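Local coordinates for protein putative short-chain oxidoreductase (Thermus thermophilus, PDB 2YUT) that binds NADP(+) in a Rossmann-fold domain and probably acts as an oxidoreductase of the short-chain dehydrogenase/reductase family, at residues 16-20 / 191-195; 24-30 / 44-50; 51-57 / 103-107; 67-73 / 114-119. All blocks are in the same frame, centred on the assembly; numbering follows the deposited sequence.

Contacts 2 and 4 lie in the same parallel sheet. Contact 4 is deep in its interior, where backbone hydrogen bonds run between almost wholly apolar faces; contact 2 is at the border, where charges, waters and the cofactor's adenosine end add polar bonds. The remaining two contacts join helices. Contact 1 is buried and purely apolar, and its Phe16 packs on Val71 and Phe119 of contact 4. Contact 3, partly exposed and touching the second subunit, mixes aromatic packing with carboxylate bonds; its Val104 rests on Leu70 and His72 from the other side of the sheet. Contacts 2, 3 and 4 all touch NADP, whereas the Phe16 side chain of contact 1 lies about 7 Å from it.

Contact 1: residues 16-20 / 191-195; sequences FARAL and KVLEG
Within helix 185-196 the bond from Gly195 N to Lys191 O, 2.8 Å, spans the turn that presents Val192 and Leu193 to Phe16; between the two segments there is no hydrogen bond, and apolar carbon alone joins them. The ring of Phe16 leads with its outer corner: CZ lies 3.8 Å from CB of Val192, whose CG1 sits in the ring plane at the edge. Phe16 CG, beside the backbone N (chi1 -84°), swings the ring toward helix 185-196. Leu193 runs past Phe16 in the opposite direction, its CG 4.0 Å from Phe16 CE1. Its branches then divide, CD1 reaching Ala19 CB at 3.7 Å and CD2 facing Leu20; the small alanine lets the leucine come close. An alanine in place of Phe16 is likely to open a gap beside Val192 and Leu193. The contact thus fastens a C-terminal helix to helix 11-19, the first helix of the NADP-binding Rossmann fold.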
# COMPACT_ATOMS: atom_id res chain seq x y z
N PHE A 16 -11.46 7.93 21.86
CA PHE A 16 -11.83 9.15 21.16
C PHE A 16 -13.30 9.48 21.41
O PHE A 16 -13.65 10.64 21.61
CB PHE A 16 -11.59 9.01 19.66
CG PHE A 16 -10.18 9.29 19.23
CD1 PHE A 16 -9.70 10.59 19.22
CD2 PHE A 16 -9.33 8.25 18.85
CE1 PHE A 16 -8.38 10.87 18.83
CE2 PHE A 16 -8.02 8.51 18.46
CZ PHE A 16 -7.54 9.82 18.45
N ALA A 17 -14.15 8.45 21.40
CA ALA A 17 -15.58 8.65 21.62
C ALA A 17 -15.87 9.26 22.99
O ALA A 17 -16.65 10.20 23.10
CB ALA A 17 -16.32 7.33 21.46
N ARG A 18 -15.24 8.72 24.03
CA ARG A 18 -15.45 9.23 25.38
C ARG A 18 -14.84 10.61 25.55
O ARG A 18 -15.37 11.43 26.28
CB ARG A 18 -14.88 8.26 26.41
CG ARG A 18 -15.61 6.92 26.43
CD ARG A 18 -15.12 6.00 27.53
NE ARG A 18 -15.98 4.82 27.62
CZ ARG A 18 -15.78 3.68 26.96
NH1 ARG A 18 -14.73 3.55 26.16
NH2 ARG A 18 -16.64 2.68 27.09
N ALA A 19 -13.73 10.87 24.86
CA ALA A 19 -13.06 12.16 24.96
C ALA A 19 -13.81 13.26 24.22
O ALA A 19 -13.64 14.44 24.52
CB ALA A 19 -11.64 12.06 24.40
N LEU A 20 -14.67 12.88 23.28
CA LEU A 20 -15.41 13.85 22.48
C LEU A 20 -16.92 13.81 22.68
O LEU A 20 -17.67 14.42 21.91
CB LEU A 20 -15.09 13.63 21.00
CG LEU A 20 -13.62 13.84 20.59
CD1 LEU A 20 -13.32 13.15 19.27
CD2 LEU A 20 -13.34 15.34 20.50
N LYS A 191 -3.19 12.68 23.44
CA LYS A 191 -2.07 13.28 22.73
C LYS A 191 -2.45 13.67 21.30
O LYS A 191 -2.04 14.72 20.81
CB LYS A 191 -0.87 12.32 22.71
CG LYS A 191 -0.19 12.18 24.07
CD LYS A 191 1.12 11.43 23.96
CE LYS A 191 1.87 11.44 25.28
NZ LYS A 191 3.19 10.75 25.17
N VAL A 192 -3.24 12.83 20.64
CA VAL A 192 -3.65 13.16 19.28
C VAL A 192 -4.50 14.42 19.32
O VAL A 192 -4.22 15.39 18.62
CB VAL A 192 -4.46 12.01 18.63
CG1 VAL A 192 -5.02 12.47 17.29
CG2 VAL A 192 -3.56 10.80 18.44
N LEU A 193 -5.53 14.42 20.16
CA LEU A 193 -6.41 15.57 20.29
C LEU A 193 -5.60 16.82 20.66
O LEU A 193 -5.92 17.92 20.24
CB LEU A 193 -7.48 15.30 21.35
CG LEU A 193 -8.53 14.26 20.94
CD1 LEU A 193 -9.53 14.05 22.07
CD2 LEU A 193 -9.25 14.74 19.69
N GLU A 194 -4.54 16.63 21.45
CA GLU A 194 -3.69 17.74 21.85
C GLU A 194 -2.88 18.21 20.64
O GLU A 194 -2.71 19.40 20.43
CB GLU A 194 -2.75 17.29 22.98
CG GLU A 194 -2.06 18.43 23.71
CD GLU A 194 -1.46 17.98 25.04
OE1 GLU A 194 -0.56 17.12 25.03
OE2 GLU A 194 -1.90 18.50 26.09
N GLY A 195 -2.40 17.27 19.84
CA GLY A 195 -1.65 17.64 18.64
C GLY A 195 -2.52 18.49 17.73
O GLY A 195 -2.01 19.35 17.00

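Contact 2: residues 24-30 / 44-50; sequences DLLLSGR and ARALPAD. With NAP (NADP nicotinamide-adenine-dinucleotide phosphate), chain B.
Asp24 forms a salt bridge with Arg45, carboxylate and guanidinium nearly coplanar (15° apart), and its OD2 meets Arg45 NH2 on the syn side at 3.1 Å. Its OD1 bonds Arg2, and one water gives hydrogens to Asp24 OD2 and Leu25 O while accepting from Arg45 NE. A leucine in place of Asp24 would probably leave Arg45 and Arg2 without their shared counter-charge and loosen that water. Leu25 O also accepts from Arg45 N, and Leu26 lies alongside the arginine, its CD2 3.6 Å above the guanidinium plane. Leu27 is gripped through its backbone: N gives a straight bond to Arg45 O (2.8 Å, 176°), and O accepts from Leu47 N. This parallel pairing closes the beta-alpha-beta crossover through helix 32-42 at the border of the Rossmann sheet. Ser28 OG donates to Leu47 O at 2.7 Å and accepts a hydrogen from a second water, which also donates to Ala49 O. Gly29 O takes Ala49 N. Arg30, bent at chi3 (-58°), holds the 2'-phosphate of NADP's adenosine ribose through NE to O3X (2.8 Å) and N to O2X, while the adenine N7A lies over its guanidinium face and Asp50 OD1 accepts from N6A at 3.0 Å and from Ala52 N.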
# COMPACT_ATOMS: atom_id res chain seq x y z
N ASP A 24 -21.52 16.67 18.70
CA ASP A 24 -22.58 16.03 17.92
C ASP A 24 -21.82 14.85 17.35
O ASP A 24 -21.22 14.92 16.27
CB ASP A 24 -23.05 16.96 16.79
CG ASP A 24 -24.01 16.27 15.82
OD1 ASP A 24 -24.31 16.86 14.77
OD2 ASP A 24 -24.46 15.14 16.11
N LEU A 25 -21.83 13.76 18.10
CA LEU A 25 -21.07 12.56 17.77
C LEU A 25 -21.77 11.41 17.04
O LEU A 25 -22.87 11.01 17.41
CB LEU A 25 -20.45 12.05 19.08
CG LEU A 25 -19.24 11.11 19.11
CD1 LEU A 25 -18.07 11.75 18.38
CD2 LEU A 25 -18.88 10.85 20.57
N LEU A 26 -21.10 10.90 16.01
CA LEU A 26 -21.62 9.75 15.26
C LEU A 26 -20.55 8.68 15.38
O LEU A 26 -19.36 8.94 15.14
CB LEU A 26 -21.85 10.10 13.78
CG LEU A 26 -22.95 11.13 13.52
CD1 LEU A 26 -22.36 12.53 13.62
CD2 LEU A 26 -23.54 10.91 12.14
N LEU A 27 -20.96 7.47 15.76
CA LEU A 27 -20.02 6.37 15.94
C LEU A 27 -20.33 5.22 14.98
O LEU A 27 -21.49 4.85 14.80
CB LEU A 27 -20.09 5.86 17.39
CG LEU A 27 -19.93 6.90 18.51
CD1 LEU A 27 -20.02 6.21 19.87
CD2 LEU A 27 -18.59 7.62 18.38
N SER A 28 -19.29 4.66 14.37
CA SER A 28 -19.47 3.54 13.45
C SER A 28 -18.47 2.42 13.74
O SER A 28 -17.33 2.67 14.16
CB SER A 28 -19.33 4.00 12.00
OG SER A 28 -19.71 2.97 11.11
N GLY A 29 -18.91 1.18 13.51
CA GLY A 29 -18.08 0.01 13.73
C GLY A 29 -18.80 -1.21 13.17
O GLY A 29 -19.91 -1.08 12.65
N ARG A 30 -18.19 -2.40 13.26
CA ARG A 30 -18.84 -3.61 12.75
C ARG A 30 -19.67 -4.33 13.81
O ARG A 30 -20.75 -4.84 13.53
CB ARG A 30 -17.80 -4.57 12.16
CG ARG A 30 -17.14 -4.07 10.88
CD ARG A 30 -16.22 -5.12 10.27
NE ARG A 30 -15.17 -5.54 11.19
CZ ARG A 30 -14.20 -6.40 10.88
NH1 ARG A 30 -14.13 -6.93 9.67
NH2 ARG A 30 -13.29 -6.72 11.80
N ALA A 44 -24.23 9.43 21.66
CA ALA A 44 -23.96 9.55 20.23
C ALA A 44 -24.93 8.74 19.38
O ALA A 44 -25.79 8.02 19.90
CB ALA A 44 -22.53 9.10 19.94
N ARG A 45 -24.78 8.85 18.07
CA ARG A 45 -25.62 8.09 17.15
C ARG A 45 -24.81 6.88 16.68
O ARG A 45 -23.64 7.02 16.33
CB ARG A 45 -26.01 8.97 15.96
CG ARG A 45 -27.20 9.85 16.24
CD ARG A 45 -27.52 10.69 15.03
NE ARG A 45 -26.61 11.82 14.91
CZ ARG A 45 -26.45 12.51 13.79
NH1 ARG A 45 -27.14 12.17 12.70
NH2 ARG A 45 -25.62 13.55 13.75
N ALA A 46 -25.44 5.71 16.70
CA ALA A 46 -24.78 4.47 16.27
C ALA A 46 -25.18 4.09 14.85
O ALA A 46 -26.35 3.88 14.56
CB ALA A 46 -25.13 3.32 17.22
N LEU A 47 -24.18 4.00 13.97
CA LEU A 47 -24.41 3.65 12.58
C LEU A 47 -23.40 2.57 12.18
O LEU A 47 -22.35 2.86 11.63
CB LEU A 47 -24.23 4.89 11.68
CG LEU A 47 -25.27 6.01 11.81
CD1 LEU A 47 -24.82 7.23 11.01
CD2 LEU A 47 -26.62 5.51 11.31
N PRO A 48 -23.73 1.30 12.46
CA PRO A 48 -22.84 0.17 12.14
C PRO A 48 -22.64 -0.03 10.64
O PRO A 48 -23.53 0.25 9.84
CB PRO A 48 -23.54 -1.01 12.80
CG PRO A 48 -24.99 -0.65 12.68
CD PRO A 48 -24.99 0.82 13.06
N ALA A 49 -21.46 -0.52 10.26
CA ALA A 49 -21.17 -0.77 8.85
C ALA A 49 -19.83 -1.46 8.61
O ALA A 49 -18.95 -1.47 9.48
CB ALA A 49 -21.19 0.55 8.09
N ASP A 50 -19.70 -2.06 7.44
CA ASP A 50 -18.45 -2.71 7.03
C ASP A 50 -17.90 -1.72 6.02
O ASP A 50 -18.35 -1.68 4.88
CB ASP A 50 -18.72 -4.05 6.34
CG ASP A 50 -17.45 -4.71 5.81
OD1 ASP A 50 -16.39 -4.03 5.75
OD2 ASP A 50 -17.51 -5.90 5.44
PA NAP B . -8.70 -2.24 17.43
O1A NAP B . -8.58 -3.76 16.92
O2A NAP B . -8.87 -2.14 18.89
O5B NAP B . -9.94 -1.61 16.62
C5B NAP B . -10.02 -1.76 15.20
C4B NAP B . -11.30 -1.09 14.68
O4B NAP B . -11.33 -1.25 13.25
C3B NAP B . -12.53 -1.80 15.24
O3B NAP B . -13.53 -0.83 15.58
C2B NAP B . -13.00 -2.63 14.05
O2B NAP B . -14.42 -2.79 14.10
C1B NAP B . -12.68 -1.63 12.94
N9A NAP B . -12.74 -2.30 11.62
C8A NAP B . -11.94 -3.27 11.20
N7A NAP B . -12.31 -3.65 9.97
C5A NAP B . -13.35 -2.91 9.61
C6A NAP B . -14.16 -2.87 8.49
N6A NAP B . -13.93 -3.69 7.46
N1A NAP B . -15.17 -1.99 8.45
C2A NAP B . -15.40 -1.17 9.46
N3A NAP B . -14.65 -1.19 10.55
C4A NAP B . -13.63 -2.04 10.66
O3 NAP B . -7.37 -1.51 16.87
PN NAP B . -6.83 -0.11 17.47
O1N NAP B . -5.66 -0.38 18.33
O2N NAP B . -7.95 0.68 18.02
O5D NAP B . -6.27 0.63 16.15
C5D NAP B . -6.96 1.75 15.60
C4D NAP B . -6.16 2.39 14.45
O4D NAP B . -4.89 2.77 14.99
C3D NAP B . -5.87 1.35 13.36
O3D NAP B . -5.65 1.99 12.10
C2D NAP B . -4.57 0.75 13.87
O2D NAP B . -3.82 0.13 12.81
C1D NAP B . -3.87 2.04 14.29
N1N NAP B . -2.66 1.81 15.12
C2N NAP B . -2.74 1.02 16.27
C3N NAP B . -1.61 0.80 17.04
C7N NAP B . -1.70 -0.05 18.31
O7N NAP B . -0.68 -0.40 18.91
N7N NAP B . -2.93 -0.36 18.69
C4N NAP B . -0.39 1.36 16.66
C5N NAP B . -0.31 2.14 15.52
C6N NAP B . -1.44 2.37 14.74
P2B NAP B . -15.11 -4.05 14.84
O1X NAP B . -14.26 -4.36 16.17
O2X NAP B . -16.55 -3.50 15.33
O3X NAP B . -15.22 -5.23 13.95
O HOH W 1 -25.09 12.72 17.08
O HOH W 2 -17.93 1.04 10.49

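Contact 3: residues 51-57 / 103-107; sequences LADELEA and FVLKH. With NAP (NADP nicotinamide-adenine-dinucleotide phosphate), chain B.
The first turn of helix 54-64 lies against the last turns of helix 89-107, with Glu54 CA 5.6 Å from Phe103 CA and Ala57 close to Val104. Asp53 caps that first turn, its OD1 accepting from Glu56 N and, weakly, from Leu55 N. Glu54 crosses the Phe103 ring: its CB stands 3.5 Å above the ring centroid, a CH-pi contact, and CG anti to the backbone N (chi1 180°), with the chain extended beyond, takes the carboxylate over the ring, planes 4° apart. OE2 uses its anti lone pair to accept from His107 NE2 at 2.9 Å (164°), in the plane of the imidazole, and forms a salt bridge with Lys106 NZ, whose hydrogen bond is weak. In this Rossmann domain the loop after strand 45-46 carries part of the adenine site, where Leu51 N donates to N1A of NADP at 2.9 Å. The same loop turns its carbonyls to the Phe103 edge, Leu51 O at 3.4 Å from CD2 and Ala52 O at 3.2 Å from CE2. Ala57 is small enough for its CB to meet Phe103 CB at 3.7 Å. Leu51 CD1 packs on Val104 CG2, while Phe103 touches Glu91 of the second subunit.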
# COMPACT_ATOMS: atom_id res chain seq x y z
N LEU A 51 -16.92 -0.91 6.44
CA LEU A 51 -16.37 0.11 5.56
C LEU A 51 -15.54 -0.39 4.38
O LEU A 51 -15.09 0.40 3.55
CB LEU A 51 -15.58 1.13 6.40
CG LEU A 51 -16.47 1.82 7.46
CD1 LEU A 51 -15.66 2.80 8.28
CD2 LEU A 51 -17.62 2.55 6.76
N ALA A 52 -15.34 -1.70 4.30
CA ALA A 52 -14.59 -2.29 3.19
C ALA A 52 -15.58 -2.47 2.04
O ALA A 52 -15.20 -2.76 0.91
CB ALA A 52 -13.99 -3.63 3.59
N ASP A 53 -16.87 -2.29 2.36
CA ASP A 53 -17.93 -2.38 1.37
C ASP A 53 -18.26 -0.93 1.03
O ASP A 53 -18.90 -0.23 1.82
CB ASP A 53 -19.16 -3.07 1.96
CG ASP A 53 -20.29 -3.24 0.95
OD1 ASP A 53 -20.73 -2.24 0.36
OD2 ASP A 53 -20.74 -4.39 0.75
N GLU A 54 -17.82 -0.48 -0.14
CA GLU A 54 -18.05 0.90 -0.54
C GLU A 54 -19.48 1.41 -0.45
O GLU A 54 -19.70 2.57 -0.09
CB GLU A 54 -17.51 1.15 -1.95
CG GLU A 54 -17.74 2.59 -2.40
CD GLU A 54 -17.13 2.89 -3.75
OE1 GLU A 54 -16.86 1.93 -4.50
OE2 GLU A 54 -16.95 4.08 -4.06
N LEU A 55 -20.46 0.57 -0.76
CA LEU A 55 -21.85 1.01 -0.69
C LEU A 55 -22.25 1.31 0.75
O LEU A 55 -23.04 2.22 1.01
CB LEU A 55 -22.79 -0.04 -1.29
CG LEU A 55 -22.62 -0.36 -2.78
CD1 LEU A 55 -23.61 -1.44 -3.18
CD2 LEU A 55 -22.83 0.90 -3.61
N GLU A 56 -21.72 0.55 1.69
CA GLU A 56 -22.03 0.78 3.09
C GLU A 56 -21.32 2.04 3.57
O GLU A 56 -21.87 2.83 4.34
CB GLU A 56 -21.62 -0.41 3.95
CG GLU A 56 -22.50 -1.63 3.76
CD GLU A 56 -22.25 -2.69 4.80
OE1 GLU A 56 -22.37 -2.38 6.00
OE2 GLU A 56 -21.92 -3.84 4.42
N ALA A 57 -20.09 2.24 3.10
CA ALA A 57 -19.33 3.43 3.48
C ALA A 57 -20.07 4.66 2.95
O ALA A 57 -20.25 5.64 3.67
CB ALA A 57 -17.92 3.37 2.90
N PHE A 103 -12.69 4.57 0.77
CA PHE A 103 -14.13 4.69 0.57
C PHE A 103 -14.72 5.80 1.46
O PHE A 103 -15.55 6.58 1.02
CB PHE A 103 -14.84 3.36 0.84
CG PHE A 103 -14.46 2.26 -0.11
CD1 PHE A 103 -13.98 2.55 -1.39
CD2 PHE A 103 -14.60 0.92 0.26
CE1 PHE A 103 -13.65 1.53 -2.28
CE2 PHE A 103 -14.27 -0.11 -0.63
CZ PHE A 103 -13.79 0.20 -1.90
N VAL A 104 -14.26 5.87 2.70
CA VAL A 104 -14.75 6.89 3.62
C VAL A 104 -14.38 8.29 3.12
O VAL A 104 -15.23 9.18 3.05
CB VAL A 104 -14.16 6.70 5.04
CG1 VAL A 104 -14.36 7.96 5.87
CG2 VAL A 104 -14.85 5.52 5.73
N LEU A 105 -13.12 8.47 2.74
CA LEU A 105 -12.63 9.76 2.27
C LEU A 105 -13.30 10.22 0.97
O LEU A 105 -13.49 11.41 0.75
CB LEU A 105 -11.11 9.70 2.07
CG LEU A 105 -10.42 11.01 1.70
CD1 LEU A 105 -10.73 12.07 2.76
CD2 LEU A 105 -8.92 10.79 1.59
N LYS A 106 -13.67 9.27 0.13
CA LYS A 106 -14.31 9.60 -1.13
C LYS A 106 -15.74 10.11 -0.97
O LYS A 106 -16.15 11.05 -1.65
CB LYS A 106 -14.33 8.39 -2.06
CG LYS A 106 -15.11 8.61 -3.36
CD LYS A 106 -15.15 7.35 -4.22
CE LYS A 106 -15.90 7.58 -5.52
NZ LYS A 106 -16.05 6.33 -6.31
N HIS A 107 -16.50 9.49 -0.08
CA HIS A 107 -17.90 9.86 0.12
C HIS A 107 -18.21 10.81 1.27
O HIS A 107 -19.34 11.25 1.43
CB HIS A 107 -18.72 8.59 0.27
CG HIS A 107 -18.63 7.67 -0.90
ND1 HIS A 107 -19.28 7.92 -2.09
CD2 HIS A 107 -17.92 6.54 -1.10
CE1 HIS A 107 -18.98 6.97 -2.96
NE2 HIS A 107 -18.15 6.12 -2.39
PA NAP B . -8.70 -2.24 17.43
O1A NAP B . -8.58 -3.76 16.92
O2A NAP B . -8.87 -2.14 18.89
O5B NAP B . -9.94 -1.61 16.62
C5B NAP B . -10.02 -1.76 15.20
C4B NAP B . -11.30 -1.09 14.68
O4B NAP B . -11.33 -1.25 13.25
C3B NAP B . -12.53 -1.80 15.24
O3B NAP B . -13.53 -0.83 15.58
C2B NAP B . -13.00 -2.63 14.05
O2B NAP B . -14.42 -2.79 14.10
C1B NAP B . -12.68 -1.63 12.94
N9A NAP B . -12.74 -2.30 11.62
C8A NAP B . -11.94 -3.27 11.20
N7A NAP B . -12.31 -3.65 9.97
C5A NAP B . -13.35 -2.91 9.61
C6A NAP B . -14.16 -2.87 8.49
N6A NAP B . -13.93 -3.69 7.46
N1A NAP B . -15.17 -1.99 8.45
C2A NAP B . -15.40 -1.17 9.46
N3A NAP B . -14.65 -1.19 10.55
C4A NAP B . -13.63 -2.04 10.66
O3 NAP B . -7.37 -1.51 16.87
PN NAP B . -6.83 -0.11 17.47
O1N NAP B . -5.66 -0.38 18.33
O2N NAP B . -7.95 0.68 18.02
O5D NAP B . -6.27 0.63 16.15
C5D NAP B . -6.96 1.75 15.60
C4D NAP B . -6.16 2.39 14.45
O4D NAP B . -4.89 2.77 14.99
C3D NAP B . -5.87 1.35 13.36
O3D NAP B . -5.65 1.99 12.10
C2D NAP B . -4.57 0.75 13.87
O2D NAP B . -3.82 0.13 12.81
C1D NAP B . -3.87 2.04 14.29
N1N NAP B . -2.66 1.81 15.12
C2N NAP B . -2.74 1.02 16.27
C3N NAP B . -1.61 0.80 17.04
C7N NAP B . -1.70 -0.05 18.31
O7N NAP B . -0.68 -0.40 18.91
N7N NAP B . -2.93 -0.36 18.69
C4N NAP B . -0.39 1.36 16.66
C5N NAP B . -0.31 2.14 15.52
C6N NAP B . -1.44 2.37 14.74
P2B NAP B . -15.11 -4.05 14.84
O1X NAP B . -14.26 -4.36 16.17
O2X NAP B . -16.55 -3.50 15.33
O3X NAP B . -15.22 -5.23 13.95

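Contact 4: residues 67-73 / 114-119; sequences LDLLVHA and ARAVFF. With NAP (NADP nicotinamide-adenine-dinucleotide phosphate), chain B.
The Phe119 ring is met at its edge: Val71 CG1 lies in its plane, 3.8 Å from CE2, and His72 O approaches CD2 at 3.3 Å, while O4D of the nicotinamide ribose of NADP comes in obliquely. The rings of His72 and Phe118 meet at a slant, planes 50° apart and centroids 5.7 Å from each other, with His72 CB touching Phe118 CD1. His72 has a polar role too, its NE2 bonding Thr100 OG1 on helix 89-107. That helix makes the beta-alpha-beta crossover between these neighbouring parallel strands of the Rossmann sheet, whose axes are 7° apart. On the face with His72 and Phe118, Leu70 (CG anti to the backbone N, chi1 165°) touches both Phe118 CZ and the small Ala116 CB with its CD2; on the reverse face Leu69 CD1 meets Val117 CG2. Val117 N donates to Leu70 O at 2.7 Å, and His72 N to Val117 O. Beyond them the strands diverge, and a water bridges the gap, donating to His72 O at 2.8 Å and accepting from Phe119 N.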
# COMPACT_ATOMS: atom_id res chain seq x y z
N LEU A 67 -19.18 17.03 8.08
CA LEU A 67 -18.39 16.78 9.27
C LEU A 67 -17.35 17.87 9.53
O LEU A 67 -16.83 18.48 8.59
CB LEU A 67 -17.65 15.44 9.14
CG LEU A 67 -18.45 14.16 8.82
CD1 LEU A 67 -17.48 13.02 8.52
CD2 LEU A 67 -19.36 13.80 9.99
N ASP A 68 -17.05 18.09 10.81
CA ASP A 68 -16.03 19.05 11.22
C ASP A 68 -14.79 18.22 11.56
O ASP A 68 -13.65 18.70 11.44
CB ASP A 68 -16.46 19.82 12.47
CG ASP A 68 -17.66 20.71 12.22
OD1 ASP A 68 -17.54 21.66 11.42
OD2 ASP A 68 -18.73 20.45 12.82
N LEU A 69 -15.01 16.98 11.97
CA LEU A 69 -13.92 16.08 12.34
C LEU A 69 -14.22 14.61 12.07
O LEU A 69 -15.28 14.10 12.42
CB LEU A 69 -13.58 16.25 13.83
CG LEU A 69 -12.48 15.33 14.39
CD1 LEU A 69 -11.15 15.66 13.73
CD2 LEU A 69 -12.37 15.50 15.91
N LEU A 70 -13.25 13.94 11.46
CA LEU A 70 -13.35 12.52 11.16
C LEU A 70 -12.13 11.83 11.75
O LEU A 70 -11.00 12.27 11.55
CB LEU A 70 -13.38 12.28 9.64
CG LEU A 70 -13.12 10.85 9.15
CD1 LEU A 70 -14.30 9.94 9.51
CD2 LEU A 70 -12.91 10.86 7.64
N VAL A 71 -12.36 10.77 12.51
CA VAL A 71 -11.27 10.00 13.10
C VAL A 71 -11.49 8.56 12.65
O VAL A 71 -12.40 7.88 13.12
CB VAL A 71 -11.27 10.07 14.64
CG1 VAL A 71 -10.08 9.30 15.19
CG2 VAL A 71 -11.22 11.52 15.12
N HIS A 72 -10.65 8.11 11.71
CA HIS A 72 -10.75 6.76 11.15
C HIS A 72 -9.84 5.80 11.93
O HIS A 72 -8.74 5.47 11.50
CB HIS A 72 -10.34 6.82 9.67
CG HIS A 72 -10.72 5.61 8.88
ND1 HIS A 72 -12.03 5.29 8.58
CD2 HIS A 72 -9.95 4.66 8.28
CE1 HIS A 72 -12.05 4.20 7.83
NE2 HIS A 72 -10.81 3.80 7.63
N ALA A 73 -10.32 5.37 13.10
CA ALA A 73 -9.55 4.46 13.96
C ALA A 73 -9.85 3.02 13.54
O ALA A 73 -10.21 2.18 14.37
CB ALA A 73 -9.94 4.68 15.42
N ALA A 114 -12.67 21.51 8.16
CA ALA A 114 -12.70 20.19 8.79
C ALA A 114 -11.34 19.50 8.79
O ALA A 114 -10.46 19.81 7.98
CB ALA A 114 -13.72 19.31 8.09
N ARG A 115 -11.17 18.58 9.72
CA ARG A 115 -9.95 17.79 9.84
C ARG A 115 -10.35 16.33 9.70
O ARG A 115 -11.41 15.92 10.17
CB ARG A 115 -9.29 18.03 11.19
CG ARG A 115 -8.84 19.47 11.38
CD ARG A 115 -8.71 19.83 12.84
NE ARG A 115 -8.44 21.26 13.00
CZ ARG A 115 -8.50 21.91 14.15
NH1 ARG A 115 -8.83 21.26 15.27
NH2 ARG A 115 -8.24 23.20 14.20
N ALA A 116 -9.51 15.56 9.03
CA ALA A 116 -9.77 14.14 8.83
C ALA A 116 -8.49 13.44 9.27
O ALA A 116 -7.43 13.61 8.67
CB ALA A 116 -10.09 13.85 7.37
N VAL A 117 -8.62 12.66 10.34
CA VAL A 117 -7.49 11.96 10.94
C VAL A 117 -7.41 10.49 10.59
O VAL A 117 -8.40 9.76 10.69
CB VAL A 117 -7.55 12.11 12.49
CG1 VAL A 117 -6.32 11.51 13.13
CG2 VAL A 117 -7.71 13.58 12.87
N PHE A 118 -6.22 10.05 10.20
CA PHE A 118 -5.97 8.66 9.83
C PHE A 118 -4.73 8.20 10.58
O PHE A 118 -3.93 9.02 11.03
CB PHE A 118 -5.76 8.56 8.32
CG PHE A 118 -6.97 8.93 7.52
CD1 PHE A 118 -7.92 7.97 7.18
CD2 PHE A 118 -7.20 10.26 7.15
CE1 PHE A 118 -9.07 8.31 6.48
CE2 PHE A 118 -8.35 10.62 6.46
CZ PHE A 118 -9.29 9.65 6.12
N PHE A 119 -4.57 6.89 10.71
CA PHE A 119 -3.44 6.34 11.44
C PHE A 119 -2.50 5.49 10.58
O PHE A 119 -2.91 4.49 9.99
CB PHE A 119 -3.98 5.52 12.62
CG PHE A 119 -4.84 6.33 13.57
CD1 PHE A 119 -4.27 7.02 14.64
CD2 PHE A 119 -6.21 6.46 13.34
CE1 PHE A 119 -5.05 7.83 15.47
CE2 PHE A 119 -7.00 7.27 14.17
CZ PHE A 119 -6.42 7.96 15.24
PA NAP B . -8.70 -2.24 17.43
O1A NAP B . -8.58 -3.76 16.92
O2A NAP B . -8.87 -2.14 18.89
O5B NAP B . -9.94 -1.61 16.62
C5B NAP B . -10.02 -1.76 15.20
C4B NAP B . -11.30 -1.09 14.68
O4B NAP B . -11.33 -1.25 13.25
C3B NAP B . -12.53 -1.80 15.24
O3B NAP B . -13.53 -0.83 15.58
C2B NAP B . -13.00 -2.63 14.05
O2B NAP B . -14.42 -2.79 14.10
C1B NAP B . -12.68 -1.63 12.94
N9A NAP B . -12.74 -2.30 11.62
C8A NAP B . -11.94 -3.27 11.20
N7A NAP B . -12.31 -3.65 9.97
C5A NAP B . -13.35 -2.91 9.61
C6A NAP B . -14.16 -2.87 8.49
N6A NAP B . -13.93 -3.69 7.46
N1A NAP B . -15.17 -1.99 8.45
C2A NAP B . -15.40 -1.17 9.46
N3A NAP B . -14.65 -1.19 10.55
C4A NAP B . -13.63 -2.04 10.66
O3 NAP B . -7.37 -1.51 16.87
PN NAP B . -6.83 -0.11 17.47
O1N NAP B . -5.66 -0.38 18.33
O2N NAP B . -7.95 0.68 18.02
O5D NAP B . -6.27 0.63 16.15
C5D NAP B . -6.96 1.75 15.60
C4D NAP B . -6.16 2.39 14.45
O4D NAP B . -4.89 2.77 14.99
C3D NAP B . -5.87 1.35 13.36
O3D NAP B . -5.65 1.99 12.10
C2D NAP B . -4.57 0.75 13.87
O2D NAP B . -3.82 0.13 12.81
C1D NAP B . -3.87 2.04 14.29
N1N NAP B . -2.66 1.81 15.12
C2N NAP B . -2.74 1.02 16.27
C3N NAP B . -1.61 0.80 17.04
C7N NAP B . -1.70 -0.05 18.31
O7N NAP B . -0.68 -0.40 18.91
N7N NAP B . -2.93 -0.36 18.69
C4N NAP B . -0.39 1.36 16.66
C5N NAP B . -0.31 2.14 15.52
C6N NAP B . -1.44 2.37 14.74
P2B NAP B . -15.11 -4.05 14.84
O1X NAP B . -14.26 -4.36 16.17
O2X NAP B . -16.55 -3.50 15.33
O3X NAP B . -15.22 -5.23 13.95
O HOH W 3 -6.68 5.25 9.62